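Ferulic acid esterase, AmCE1/Fae1A (Anaeromyces mucronatus, PDB 5CXX) probably hydrolyses the ester bonds that attach ferulic acid to plant cell-wall polysaccharides, as an alpha/beta-hydrolase of carbohydrate esterase family 1. Local coordinates at residues G20-P24 with L79-N84; Y14-Q18 with E74-T78; V35-R40 with Y102-P106; Y122-I126 with R160-I165. All coordinates share one frame; numbering follows the deposited sequence.

Contact 1 (G20-P24 with L79-N84)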
loop_
_atom_site.group_PDB
_atom_site.type_symbol
_atom_site.label_atom_id
_atom_site.label_comp_id
_atom_site.label_asym_id
_atom_site.label_seq_id
_atom_site.Cartn_x
_atom_site.Cartn_y
_atom_site.Cartn_z
ATOM N N GLY A 20 -25.308 8.937 8.722
ATOM C CA GLY A 20 -26.343 8.216 7.961
ATOM C C GLY A 20 -25.766 7.204 6.942
ATOM O O GLY A 20 -26.536 6.511 6.313
ATOM N N VAL A 21 -24.449 7.125 6.763
ATOM C CA VAL A 21 -23.810 6.166 5.855
ATOM C C VAL A 21 -23.180 5.068 6.700
ATOM O O VAL A 21 -22.502 5.389 7.697
ATOM C CB VAL A 21 -22.721 6.855 4.977
ATOM C CG1 VAL A 21 -21.976 5.830 4.100
ATOM C CG2 VAL A 21 -23.355 7.971 4.166
ATOM N N GLU A 22 -23.390 3.800 6.343
ATOM C CA GLU A 22 -22.695 2.689 7.033
ATOM C C GLU A 22 -21.282 2.507 6.545
ATOM O O GLU A 22 -21.042 2.515 5.322
ATOM C CB GLU A 22 -23.448 1.371 6.822
ATOM C CG GLU A 22 -24.792 1.365 7.441
ATOM C CD GLU A 22 -25.311 -0.046 7.624
ATOM O OE1 GLU A 22 -25.270 -0.833 6.650
ATOM O OE2 GLU A 22 -25.749 -0.360 8.756
ATOM N N TYR A 23 -20.360 2.308 7.480
ATOM C CA TYR A 23 -18.962 2.014 7.130
ATOM C C TYR A 23 -18.568 0.620 7.575
ATOM O O TYR A 23 -19.114 0.093 8.542
ATOM C CB TYR A 23 -18.000 3.090 7.749
ATOM C CG TYR A 23 -18.269 4.399 7.048
ATOM C CD1 TYR A 23 -17.593 4.731 5.844
ATOM C CD2 TYR A 23 -19.234 5.274 7.544
ATOM C CE1 TYR A 23 -17.905 5.929 5.126
ATOM C CE2 TYR A 23 -19.568 6.448 6.859
ATOM C CZ TYR A 23 -18.905 6.779 5.661
ATOM O OH TYR A 23 -19.288 7.941 5.025
ATOM N N PRO A 24 -17.568 0.021 6.903
ATOM C CA PRO A 24 -17.120 -1.301 7.332
ATOM C C PRO A 24 -16.313 -1.193 8.601
ATOM O O PRO A 24 -15.904 -0.095 8.989
ATOM C CB PRO A 24 -16.195 -1.781 6.235
ATOM C CG PRO A 24 -15.813 -0.546 5.509
ATOM C CD PRO A 24 -16.868 0.504 5.700
ATOM N N LEU A 79 -11.015 3.772 6.179
ATOM C CA LEU A 79 -12.377 3.209 6.131
ATOM C C LEU A 79 -13.346 4.074 5.352
ATOM O O LEU A 79 -14.319 3.537 4.801
ATOM C CB LEU A 79 -12.941 3.040 7.567
ATOM C CG LEU A 79 -12.190 2.054 8.445
ATOM C CD1 LEU A 79 -12.754 2.122 9.895
ATOM C CD2 LEU A 79 -12.281 0.618 7.870
ATOM N N ALA A 80 -13.156 5.391 5.323
ATOM C CA ALA A 80 -14.214 6.237 4.720
ATOM C C ALA A 80 -14.100 6.337 3.205
ATOM O O ALA A 80 -15.122 6.370 2.515
ATOM C CB ALA A 80 -14.192 7.652 5.315
ATOM N N ILE A 81 -12.884 6.425 2.688
ATOM C CA ILE A 81 -12.722 6.717 1.256
ATOM C C ILE A 81 -13.352 5.673 0.316
ATOM O O ILE A 81 -14.109 6.060 -0.606
ATOM C CB ILE A 81 -11.202 6.907 0.935
ATOM C CG1 ILE A 81 -10.784 8.338 1.355
ATOM C CG2 ILE A 81 -10.915 6.661 -0.582
ATOM C CD1 ILE A 81 -9.227 8.581 1.284
ATOM N N PRO A 82 -13.106 4.364 0.551
ATOM C CA PRO A 82 -13.697 3.433 -0.449
ATOM C C PRO A 82 -15.218 3.406 -0.381
ATOM O O PRO A 82 -15.859 3.343 -1.446
ATOM C CB PRO A 82 -13.104 2.061 -0.068
ATOM C CG PRO A 82 -11.792 2.419 0.672
ATOM C CD PRO A 82 -12.131 3.699 1.469
ATOM N N THR A 83 -15.809 3.516 0.811
ATOM C CA THR A 83 -17.285 3.593 0.923
ATOM C C THR A 83 -17.850 4.859 0.303
ATOM O O THR A 83 -18.839 4.839 -0.411
ATOM C CB THR A 83 -17.686 3.479 2.424
ATOM O OG1 THR A 83 -17.442 2.133 2.804
ATOM C CG2 THR A 83 -19.186 3.832 2.648
ATOM N N ASN A 84 -17.203 5.979 0.588
ATOM C CA ASN A 84 -17.721 7.248 0.098
ATOM C C ASN A 84 -17.603 7.305 -1.423
ATOM O O ASN A 84 -18.486 7.878 -2.073
ATOM C CB ASN A 84 -16.984 8.420 0.762
ATOM C CG ASN A 84 -17.442 8.620 2.215
ATOM O OD1 ASN A 84 -18.593 8.258 2.569
ATOM N ND2 ASN A 84 -16.589 9.226 3.045
#
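Leu79 lays its two methyl groups against the chain at Pro24, with Leu79 CD2 3.9 Å from Pro24 O, and Leu79 O lies at the edge of the Tyr23 ring, 3.6 Å from Tyr23 CD1. Ala80 comes next, and its small side chain lets the ring approach the helix itself: Tyr23 CE1 lies 3.7 Å from Ala80 CA. The following turn faces helix 255-266, and contact resumes at Thr83. There the hydroxyl sits beside the backbone N (chi1 -71°), which sends CG2 out to the loop. Thr83 CG2 is 3.5 Å from Tyr23 CE1 and 3.7 Å from Val21 CG1, while Thr83 OG1 rests 3.4 Å from Pro24 CD. Asn84 completes the series. Asn84 OD1 accepts a short bond from Tyr23 OH (2.6 Å), met in the carbonyl plane on a lone pair, and the amide stands almost perpendicular to the ring, at 87°. The hydroxyl also receives Gln18 N, and Asn84 ND2 donates to the carbonyls of Tyr14 and Thr16. A phenylalanine at Tyr23 would keep the ring but would probably leave Asn84 OD1 without its donor and Gln18 N without its acceptor. The arrangement is that of an N-terminal arm tied by side-chain and main-chain hydrogen bonds to helix 77-87, just before the chain enters edge strand 26-33 of the alpha/beta-hydrolase sheet.

Contact 2 (Y14-Q18 with E74-T78)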
loop_
_atom_site.group_PDB
_atom_site.type_symbol
_atom_site.label_atom_id
_atom_site.label_comp_id
_atom_site.label_asym_id
_atom_site.label_seq_id
_atom_site.Cartn_x
_atom_site.Cartn_y
_atom_site.Cartn_z
ATOM N N TYR A 14 -14.707 13.023 1.416
ATOM C CA TYR A 14 -14.455 11.643 1.083
ATOM C C TYR A 14 -13.626 10.969 2.183
ATOM O O TYR A 14 -13.743 9.748 2.371
ATOM C CB TYR A 14 -13.703 11.526 -0.262
ATOM C CG TYR A 14 -14.631 11.887 -1.358
ATOM C CD1 TYR A 14 -15.575 10.982 -1.788
ATOM C CD2 TYR A 14 -14.561 13.156 -1.950
ATOM C CE1 TYR A 14 -16.471 11.347 -2.783
ATOM C CE2 TYR A 14 -15.453 13.529 -2.967
ATOM C CZ TYR A 14 -16.385 12.618 -3.351
ATOM O OH TYR A 14 -17.255 13.011 -4.338
ATOM N N ARG A 15 -12.816 11.721 2.950
ATOM C CA ARG A 15 -12.002 11.066 3.982
ATOM C C ARG A 15 -12.645 11.063 5.365
ATOM O O ARG A 15 -12.052 10.602 6.336
ATOM C CB ARG A 15 -10.611 11.707 4.074
ATOM C CG ARG A 15 -10.674 13.243 4.309
ATOM C CD ARG A 15 -9.198 13.793 4.382
ATOM N NE ARG A 15 -8.523 13.359 5.632
ATOM C CZ ARG A 15 -7.393 13.913 6.067
ATOM N NH1 ARG A 15 -6.798 14.853 5.312
ATOM N NH2 ARG A 15 -6.841 13.525 7.227
ATOM N N THR A 16 -13.868 11.600 5.437
ATOM C CA THR A 16 -14.652 11.721 6.686
ATOM C C THR A 16 -15.848 10.757 6.611
ATOM O O THR A 16 -16.528 10.666 5.543
ATOM C CB THR A 16 -15.144 13.205 6.836
ATOM O OG1 THR A 16 -13.966 14.028 6.921
ATOM C CG2 THR A 16 -15.961 13.410 8.117
ATOM N N LYS A 17 -16.160 10.097 7.730
ATOM C CA LYS A 17 -17.413 9.348 7.800
ATOM C C LYS A 17 -18.596 10.303 7.794
ATOM O O LYS A 17 -18.640 11.246 8.573
ATOM C CB LYS A 17 -17.472 8.459 9.061
ATOM C CG LYS A 17 -16.394 7.345 8.903
ATOM C CD LYS A 17 -16.491 6.450 10.183
ATOM C CE LYS A 17 -15.497 5.299 10.130
ATOM N NZ LYS A 17 -15.567 4.517 11.461
ATOM N N GLN A 18 -19.511 10.090 6.852
ATOM C CA GLN A 18 -20.717 10.905 6.769
ATOM C C GLN A 18 -21.885 10.349 7.586
ATOM O O GLN A 18 -22.090 9.127 7.662
ATOM C CB GLN A 18 -21.123 10.984 5.273
ATOM C CG GLN A 18 -19.965 11.499 4.393
ATOM C CD GLN A 18 -19.649 12.939 4.715
ATOM O OE1 GLN A 18 -20.562 13.774 4.839
ATOM N NE2 GLN A 18 -18.393 13.227 4.969
ATOM N N GLU A 74 -5.761 4.892 12.281
ATOM C CA GLU A 74 -5.738 6.042 13.173
ATOM C C GLU A 74 -6.287 7.329 12.601
ATOM O O GLU A 74 -6.433 8.306 13.355
ATOM C CB GLU A 74 -4.292 6.301 13.675
ATOM C CG GLU A 74 -3.785 5.237 14.646
ATOM C CD GLU A 74 -4.583 5.116 15.954
ATOM O OE1 GLU A 74 -5.376 6.015 16.342
ATOM O OE2 GLU A 74 -4.365 4.090 16.653
ATOM N N ASP A 75 -6.614 7.357 11.300
ATOM C CA ASP A 75 -7.355 8.449 10.669
ATOM C C ASP A 75 -8.484 7.758 9.898
ATOM O O ASP A 75 -8.251 6.675 9.336
ATOM C CB ASP A 75 -6.431 9.251 9.697
ATOM C CG ASP A 75 -7.187 10.232 8.852
ATOM O OD1 ASP A 75 -7.579 9.852 7.745
ATOM O OD2 ASP A 75 -7.337 11.397 9.272
ATOM N N ASP A 76 -9.644 8.376 9.823
ATOM C CA ASP A 76 -10.810 7.692 9.203
ATOM C C ASP A 76 -10.711 7.597 7.670
ATOM O O ASP A 76 -11.595 6.978 7.066
ATOM C CB ASP A 76 -12.106 8.425 9.597
ATOM C CG ASP A 76 -12.604 8.024 10.952
ATOM O OD1 ASP A 76 -12.000 7.134 11.615
ATOM O OD2 ASP A 76 -13.658 8.567 11.384
ATOM N N SER A 77 -9.674 8.159 7.018
ATOM C CA SER A 77 -9.632 8.061 5.561
ATOM C C SER A 77 -9.629 6.623 5.073
ATOM O O SER A 77 -10.190 6.368 4.026
ATOM C CB SER A 77 -8.399 8.792 4.982
ATOM O OG SER A 77 -7.211 8.287 5.592
ATOM N N THR A 78 -8.996 5.695 5.792
ATOM C CA THR A 78 -8.859 4.337 5.255
ATOM C C THR A 78 -10.223 3.686 5.108
ATOM O O THR A 78 -10.536 3.044 4.079
ATOM C CB THR A 78 -7.945 3.505 6.190
ATOM O OG1 THR A 78 -6.649 4.139 6.189
ATOM C CG2 THR A 78 -7.787 2.018 5.752
HETATM O O HOH W 1 -9.820 11.668 7.518
HETATM O O HOH W 2 -14.746 10.646 10.194
HETATM O O HOH W 3 -13.444 4.991 13.052
#
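Arg15 begins its path against Ser77, the two CB atoms lying 3.8 Å apart where the backbones come closest; a small serine suits so tight an approach. With CG set between the backbone N and the carbonyl carbon (chi1 55°), the chain runs on to a bend at chi3, which brings Arg15 NE to a water at 2.8 Å. That water in turn donates to Arg15 O and to Asp75 OD1. At the tip Arg15 NH1 donates a hydrogen bond to Asn256 OD1, and Arg15 NH2 forms a salt bridge with Asp75 OD2 at 3.0 Å. The oxygen lies in the guanidinium plane, but the nitrogen stands above the carboxylate plane, the two planes being 63° apart. Asp75 has a second duty: Asp75 OD1 accepts from Ser77 N at 2.8 Å, an Asx turn that caps the start of helix 77-87, and also takes the Ser77 hydroxyl. One carboxylate therefore joins the N-terminal segment to a helix start, with Trp255 of helix 255-266 packed against Arg15, Asp75 and Ser77. Farther out Lys17 stretches across Asp76, with Lys17 CD 3.7 Å from Asp76 OD2. Their charged atoms stay beyond salt-bridge range, and a water takes Lys17 NZ at 2.7 Å and donates to Asp76 OD1, while another joins Lys17 N to Asp76 OD2.

Contact 3 (V35-R40 with Y102-P106)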
loop_
_atom_site.group_PDB
_atom_site.type_symbol
_atom_site.label_atom_id
_atom_site.label_comp_id
_atom_site.label_asym_id
_atom_site.label_seq_id
_atom_site.Cartn_x
_atom_site.Cartn_y
_atom_site.Cartn_z
ATOM N N VAL A 35 6.734 -18.011 7.397
ATOM C CA VAL A 35 7.826 -17.132 6.988
ATOM C C VAL A 35 8.530 -16.561 8.227
ATOM O O VAL A 35 9.767 -16.642 8.341
ATOM C CB VAL A 35 7.281 -16.034 6.070
ATOM C CG1 VAL A 35 8.310 -14.927 5.914
ATOM C CG2 VAL A 35 6.901 -16.611 4.704
ATOM N N THR A 36 7.748 -16.037 9.149
ATOM C CA THR A 36 8.341 -15.545 10.438
ATOM C C THR A 36 8.469 -16.640 11.492
ATOM O O THR A 36 9.152 -16.482 12.509
ATOM C CB THR A 36 7.496 -14.413 11.053
ATOM O OG1 THR A 36 6.177 -14.919 11.333
ATOM C CG2 THR A 36 7.364 -13.224 10.037
ATOM N N GLU A 37 7.836 -17.769 11.245
ATOM C CA GLU A 37 7.694 -18.885 12.218
ATOM C C GLU A 37 7.057 -18.407 13.517
ATOM O O GLU A 37 7.375 -18.909 14.591
ATOM C CB GLU A 37 9.031 -19.599 12.469
ATOM C CG GLU A 37 9.604 -20.114 11.126
ATOM C CD GLU A 37 10.842 -20.978 11.273
ATOM O OE1 GLU A 37 11.107 -21.544 12.349
ATOM O OE2 GLU A 37 11.625 -21.065 10.289
ATOM N N THR A 38 6.083 -17.510 13.390
ATOM C CA THR A 38 5.346 -17.023 14.547
ATOM C C THR A 38 3.894 -16.765 14.180
ATOM O O THR A 38 3.549 -16.676 13.011
ATOM C CB THR A 38 5.932 -15.700 15.078
ATOM O OG1 THR A 38 5.840 -14.724 14.051
ATOM C CG2 THR A 38 7.388 -15.873 15.505
ATOM N N GLU A 39 3.090 -16.673 15.237
ATOM C CA GLU A 39 1.730 -16.128 15.082
ATOM C C GLU A 39 1.768 -14.629 14.850
ATOM O O GLU A 39 2.505 -13.902 15.534
ATOM C CB GLU A 39 0.876 -16.428 16.327
ATOM C CG GLU A 39 0.684 -17.901 16.636
ATOM C CD GLU A 39 -0.397 -18.591 15.796
ATOM O OE1 GLU A 39 -1.172 -17.903 15.109
ATOM O OE2 GLU A 39 -0.488 -19.844 15.842
ATOM N N ARG A 40 1.058 -14.180 13.820
ATOM C CA ARG A 40 1.031 -12.768 13.456
ATOM C C ARG A 40 -0.403 -12.247 13.435
ATOM O O ARG A 40 -1.352 -13.018 13.563
ATOM C CB ARG A 40 1.689 -12.553 12.092
ATOM C CG ARG A 40 2.984 -13.325 11.893
ATOM C CD ARG A 40 3.711 -12.863 10.641
ATOM N NE ARG A 40 4.306 -11.540 10.810
ATOM C CZ ARG A 40 3.876 -10.444 10.196
ATOM N NH1 ARG A 40 2.844 -10.507 9.365
ATOM N NH2 ARG A 40 4.477 -9.281 10.411
ATOM N N TYR A 102 6.068 -5.746 9.287
ATOM C CA TYR A 102 7.428 -6.087 9.775
ATOM C C TYR A 102 7.463 -7.590 10.006
ATOM O O TYR A 102 6.970 -8.112 11.015
ATOM C CB TYR A 102 7.754 -5.307 11.063
ATOM C CG TYR A 102 9.152 -5.651 11.577
ATOM C CD1 TYR A 102 10.264 -5.473 10.724
ATOM C CD2 TYR A 102 9.342 -6.194 12.854
ATOM C CE1 TYR A 102 11.523 -5.845 11.161
ATOM C CE2 TYR A 102 10.633 -6.558 13.309
ATOM C CZ TYR A 102 11.704 -6.389 12.458
ATOM O OH TYR A 102 12.935 -6.727 12.913
ATOM N N ALA A 103 8.052 -8.307 9.029
ATOM C CA ALA A 103 8.012 -9.773 9.030
ATOM C C ALA A 103 9.398 -10.394 8.953
ATOM O O ALA A 103 9.739 -11.064 7.994
ATOM C CB ALA A 103 7.139 -10.243 7.808
ATOM N N PRO A 104 10.231 -10.200 9.963
ATOM C CA PRO A 104 11.597 -10.736 9.952
ATOM C C PRO A 104 11.633 -12.249 10.064
ATOM O O PRO A 104 10.827 -12.876 10.807
ATOM C CB PRO A 104 12.233 -10.099 11.240
ATOM C CG PRO A 104 10.983 -9.982 12.180
ATOM C CD PRO A 104 9.889 -9.490 11.210
ATOM N N LYS A 105 12.622 -12.850 9.386
ATOM C CA LYS A 105 12.985 -14.253 9.593
ATOM C C LYS A 105 13.394 -14.463 11.060
ATOM O O LYS A 105 13.992 -13.557 11.609
ATOM C CB LYS A 105 14.152 -14.609 8.680
ATOM C CG LYS A 105 13.834 -14.379 7.186
ATOM C CD LYS A 105 15.079 -14.788 6.360
ATOM C CE LYS A 105 14.688 -15.539 5.069
ATOM N NZ LYS A 105 14.000 -14.691 4.043
ATOM N N PRO A 106 13.184 -15.638 11.659
ATOM C CA PRO A 106 13.697 -15.813 13.043
ATOM C C PRO A 106 15.171 -15.564 13.165
ATOM O O PRO A 106 15.962 -15.913 12.258
ATOM C CB PRO A 106 13.424 -17.292 13.376
ATOM C CG PRO A 106 12.338 -17.645 12.476
ATOM C CD PRO A 106 12.387 -16.802 11.225
HETATM O O HOH W 4 10.296 -14.058 13.192
HETATM O O HOH W 5 6.238 -10.835 12.834
#
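A bend at chi3 (72°) in the chain of Arg40 and a hydroxyl placed between backbone N and carbonyl carbon in Thr36 (chi1 61°) set up the two main touches. The first turns the guanidinium to the 102-106 loop, where Arg40 NH2 donates to Tyr102 O at 2.8 Å. The bond is rather bent, 132° at the hydrogen, and the nitrogen approaches from above the carbonyl plane. Ala103 CB lies over one face of the guanidinium, 3.8 Å from Arg40 NH2; its single methyl suits a place beside so flat a group. The second torsion leaves Thr36 CG2 directed at the loop, 3.7 Å from Ala103 CB and 3.6 Å from Pro104 O. Thr36 belongs to the connection between antiparallel strands 26-33 and 38-45, which carries a G1 beta bulge: Glu37, in the left-handed backbone region, and Thr38 both face Ser33. The hydroxyls of Thr36 and Thr38, 2.7 Å apart between their OG1 atoms, share a hydrogen bond across this turn. Arg40 NH2 also donates to Asp100 O, and NH1 to Tyr31 OH. A leucine in place of Arg40 would probably leave the carbonyls of Tyr102 and Asp100 without this common donor, and the loop freer to shift away from the hairpin. At the outer end Pro106 CG sits 3.4 Å from Thr36 O and packs crosswise on the aliphatic part of Glu37, while a water donates to both Thr36 O and Pro104 O, bridging turn and loop.

Contact 4 (Y122-I126 with R160-I165)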
loop_
_atom_site.group_PDB
_atom_site.type_symbol
_atom_site.label_atom_id
_atom_site.label_comp_id
_atom_site.label_asym_id
_atom_site.label_seq_id
_atom_site.Cartn_x
_atom_site.Cartn_y
_atom_site.Cartn_z
ATOM N N TYR A 122 10.932 -5.575 6.708
ATOM C CA TYR A 122 9.973 -5.063 5.758
ATOM C C TYR A 122 10.222 -5.662 4.372
ATOM O O TYR A 122 9.275 -5.987 3.624
ATOM C CB TYR A 122 10.043 -3.475 5.678
ATOM C CG TYR A 122 9.451 -2.869 6.933
ATOM C CD1 TYR A 122 10.183 -2.838 8.126
ATOM C CD2 TYR A 122 8.130 -2.324 6.891
ATOM C CE1 TYR A 122 9.579 -2.306 9.309
ATOM C CE2 TYR A 122 7.550 -1.778 8.068
ATOM C CZ TYR A 122 8.261 -1.814 9.229
ATOM O OH TYR A 122 7.686 -1.286 10.399
ATOM N N ASP A 123 11.503 -5.774 4.017
ATOM C CA ASP A 123 11.819 -6.410 2.722
ATOM C C ASP A 123 11.270 -7.820 2.666
ATOM O O ASP A 123 10.775 -8.287 1.618
ATOM C CB ASP A 123 13.337 -6.471 2.479
ATOM C CG ASP A 123 14.015 -5.100 2.532
ATOM O OD1 ASP A 123 13.282 -4.109 2.277
ATOM O OD2 ASP A 123 15.233 -5.071 2.784
ATOM N N ASN A 124 11.296 -8.532 3.797
ATOM C CA ASN A 124 10.866 -9.910 3.808
ATOM C C ASN A 124 9.364 -10.058 3.693
ATOM O O ASN A 124 8.850 -11.180 3.511
ATOM C CB ASN A 124 11.374 -10.593 5.123
ATOM C CG ASN A 124 11.399 -12.084 5.000
ATOM O OD1 ASN A 124 11.878 -12.629 3.978
ATOM N ND2 ASN A 124 10.978 -12.777 6.065
ATOM N N PHE A 125 8.642 -8.946 3.790
ATOM C CA PHE A 125 7.204 -8.965 3.659
ATOM C C PHE A 125 6.761 -9.487 2.277
ATOM O O PHE A 125 5.661 -10.042 2.188
ATOM C CB PHE A 125 6.602 -7.554 3.896
ATOM C CG PHE A 125 5.085 -7.609 3.941
ATOM C CD1 PHE A 125 4.445 -8.187 5.044
ATOM C CD2 PHE A 125 4.317 -7.152 2.879
ATOM C CE1 PHE A 125 3.055 -8.331 5.064
ATOM C CE2 PHE A 125 2.963 -7.273 2.902
ATOM C CZ PHE A 125 2.297 -7.846 4.005
ATOM N N ILE A 126 7.627 -9.391 1.265
ATOM C CA ILE A 126 7.252 -10.006 -0.024
ATOM C C ILE A 126 6.959 -11.502 0.155
ATOM O O ILE A 126 5.997 -12.022 -0.397
ATOM C CB ILE A 126 8.336 -9.763 -1.090
ATOM C CG1 ILE A 126 7.848 -10.276 -2.467
ATOM C CG2 ILE A 126 9.672 -10.501 -0.735
ATOM C CD1 ILE A 126 8.796 -9.755 -3.603
ATOM N N ARG A 160 7.370 2.018 -0.109
ATOM C CA ARG A 160 8.551 1.389 -0.670
ATOM C C ARG A 160 8.310 -0.101 -0.894
ATOM O O ARG A 160 8.623 -0.652 -1.972
ATOM C CB ARG A 160 9.757 1.649 0.273
ATOM C CG ARG A 160 10.742 0.481 0.243
ATOM C CD ARG A 160 12.067 0.854 0.991
ATOM N NE ARG A 160 12.724 -0.386 1.362
ATOM C CZ ARG A 160 13.997 -0.408 1.785
ATOM N NH1 ARG A 160 14.721 0.723 1.845
ATOM N NH2 ARG A 160 14.537 -1.574 2.162
ATOM N N THR A 161 7.691 -0.744 0.114
ATOM C CA THR A 161 7.506 -2.176 0.023
ATOM C C THR A 161 6.460 -2.487 -1.052
ATOM O O THR A 161 6.607 -3.465 -1.811
ATOM C CB THR A 161 7.059 -2.728 1.419
ATOM O OG1 THR A 161 8.145 -2.416 2.333
ATOM C CG2 THR A 161 6.839 -4.262 1.360
ATOM N N SER A 162 5.419 -1.661 -1.145
ATOM C CA SER A 162 4.396 -1.864 -2.197
ATOM C C SER A 162 4.988 -1.738 -3.595
ATOM O O SER A 162 4.657 -2.522 -4.497
ATOM C CB SER A 162 3.251 -0.848 -2.053
ATOM O OG SER A 162 2.517 -1.091 -0.880
ATOM N N LEU A 163 5.873 -0.749 -3.797
ATOM C CA LEU A 163 6.464 -0.589 -5.127
ATOM C C LEU A 163 7.401 -1.759 -5.459
ATOM O O LEU A 163 7.410 -2.258 -6.591
ATOM C CB LEU A 163 7.298 0.708 -5.204
ATOM C CG LEU A 163 6.425 1.943 -5.377
ATOM C CD1 LEU A 163 7.257 3.251 -5.099
ATOM C CD2 LEU A 163 5.840 2.014 -6.824
ATOM N N TYR A 164 8.176 -2.192 -4.454
ATOM C CA TYR A 164 9.103 -3.301 -4.678
ATOM C C TYR A 164 8.319 -4.554 -5.092
ATOM O O TYR A 164 8.659 -5.243 -6.069
ATOM C CB TYR A 164 9.908 -3.526 -3.382
ATOM C CG TYR A 164 10.788 -4.749 -3.394
ATOM C CD1 TYR A 164 11.829 -4.871 -4.312
ATOM C CD2 TYR A 164 10.621 -5.703 -2.407
ATOM C CE1 TYR A 164 12.656 -5.990 -4.280
ATOM C CE2 TYR A 164 11.468 -6.850 -2.369
ATOM C CZ TYR A 164 12.440 -6.970 -3.336
ATOM O OH TYR A 164 13.285 -8.072 -3.288
ATOM N N ILE A 165 7.301 -4.886 -4.291
ATOM C CA ILE A 165 6.564 -6.106 -4.575
ATOM C C ILE A 165 5.784 -5.955 -5.871
ATOM O O ILE A 165 5.698 -6.885 -6.716
ATOM C CB ILE A 165 5.637 -6.460 -3.387
ATOM C CG1 ILE A 165 6.457 -6.804 -2.132
ATOM C CG2 ILE A 165 4.734 -7.654 -3.814
ATOM C CD1 ILE A 165 5.542 -6.840 -0.857
HETATM O O HOH W 6 11.027 -2.628 1.934
HETATM O O HOH W 7 16.964 -3.044 2.853
HETATM O O HOH W 8 13.288 -9.493 -0.166
#
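Asp123 and Arg160 meet with carboxylate and guanidinium nearly coplanar, 7° apart. NH2 of Arg160 donates to the syn lone pair of Asp123 OD1 at 2.8 Å, a nearly straight bond of 168°. Two waters brace the pair: one joins Asp123 OD1, Arg160 NE and Thr161 OG1, which is also hydrogen-bonded to Met157 O, and the other links Asp123 OD2 to Arg160 NH2. Arg160 NH1 donates to Pro183 O, and the residue lines the ferulic acid pocket, so Asp123 probably steadies a side chain that touches the ligand. Beside the ion pair the contact turns apolar. Ile126 and Ile165 slide past one another in opposite directions, Ile126 CB lying 3.7 Å from Ile165 CG1. Because CG1 of Ile126 is anti to the backbone N (chi1 -174°), Ile126 CD1 also reaches Tyr164 CE2, 4.1 Å away, the two side chains crossing at about a right angle. Phe125 crosses both Ile165 and Thr161 in the same manner, with Phe125 CD2 3.9 Å from Ile165 CD1. Isoleucine suits this seam, since CB and CG1 of Ile126 both lie against Ile165 CG1. Helix 157-168, which follows the probable nucleophile elbow, is thus packed against the junction of helices 116-123 and 125-140; Phe125 and Thr161 rest on Leu62 of strand 58-62, and Ile165 on Leu152 of strand 150-155.

In the fold
Contacts 1 and 2 adjoin and share helix 77-87: the N-terminal arm is fastened along it at the first and near its start at the second, with Asn84 and Tyr23 also bonding to residues of 14-18. Contact 2 is a surface contact, rich in charge and water, whereas contact 1 is partly buried and mixes packing with one hydroxyl-amide bond. Contacts 3 and 4 touch, joined by Asn124, which bonds to Ala103 and Lys105; the centre of contact 4 is about 28 Å from that of contact 1, on the opposite side of the chain's centre. Contact 4 is the buried one, its apolar seam ending in an ion pair at the ligand pocket; contact 3, partly buried, relies more on backbone carbonyls.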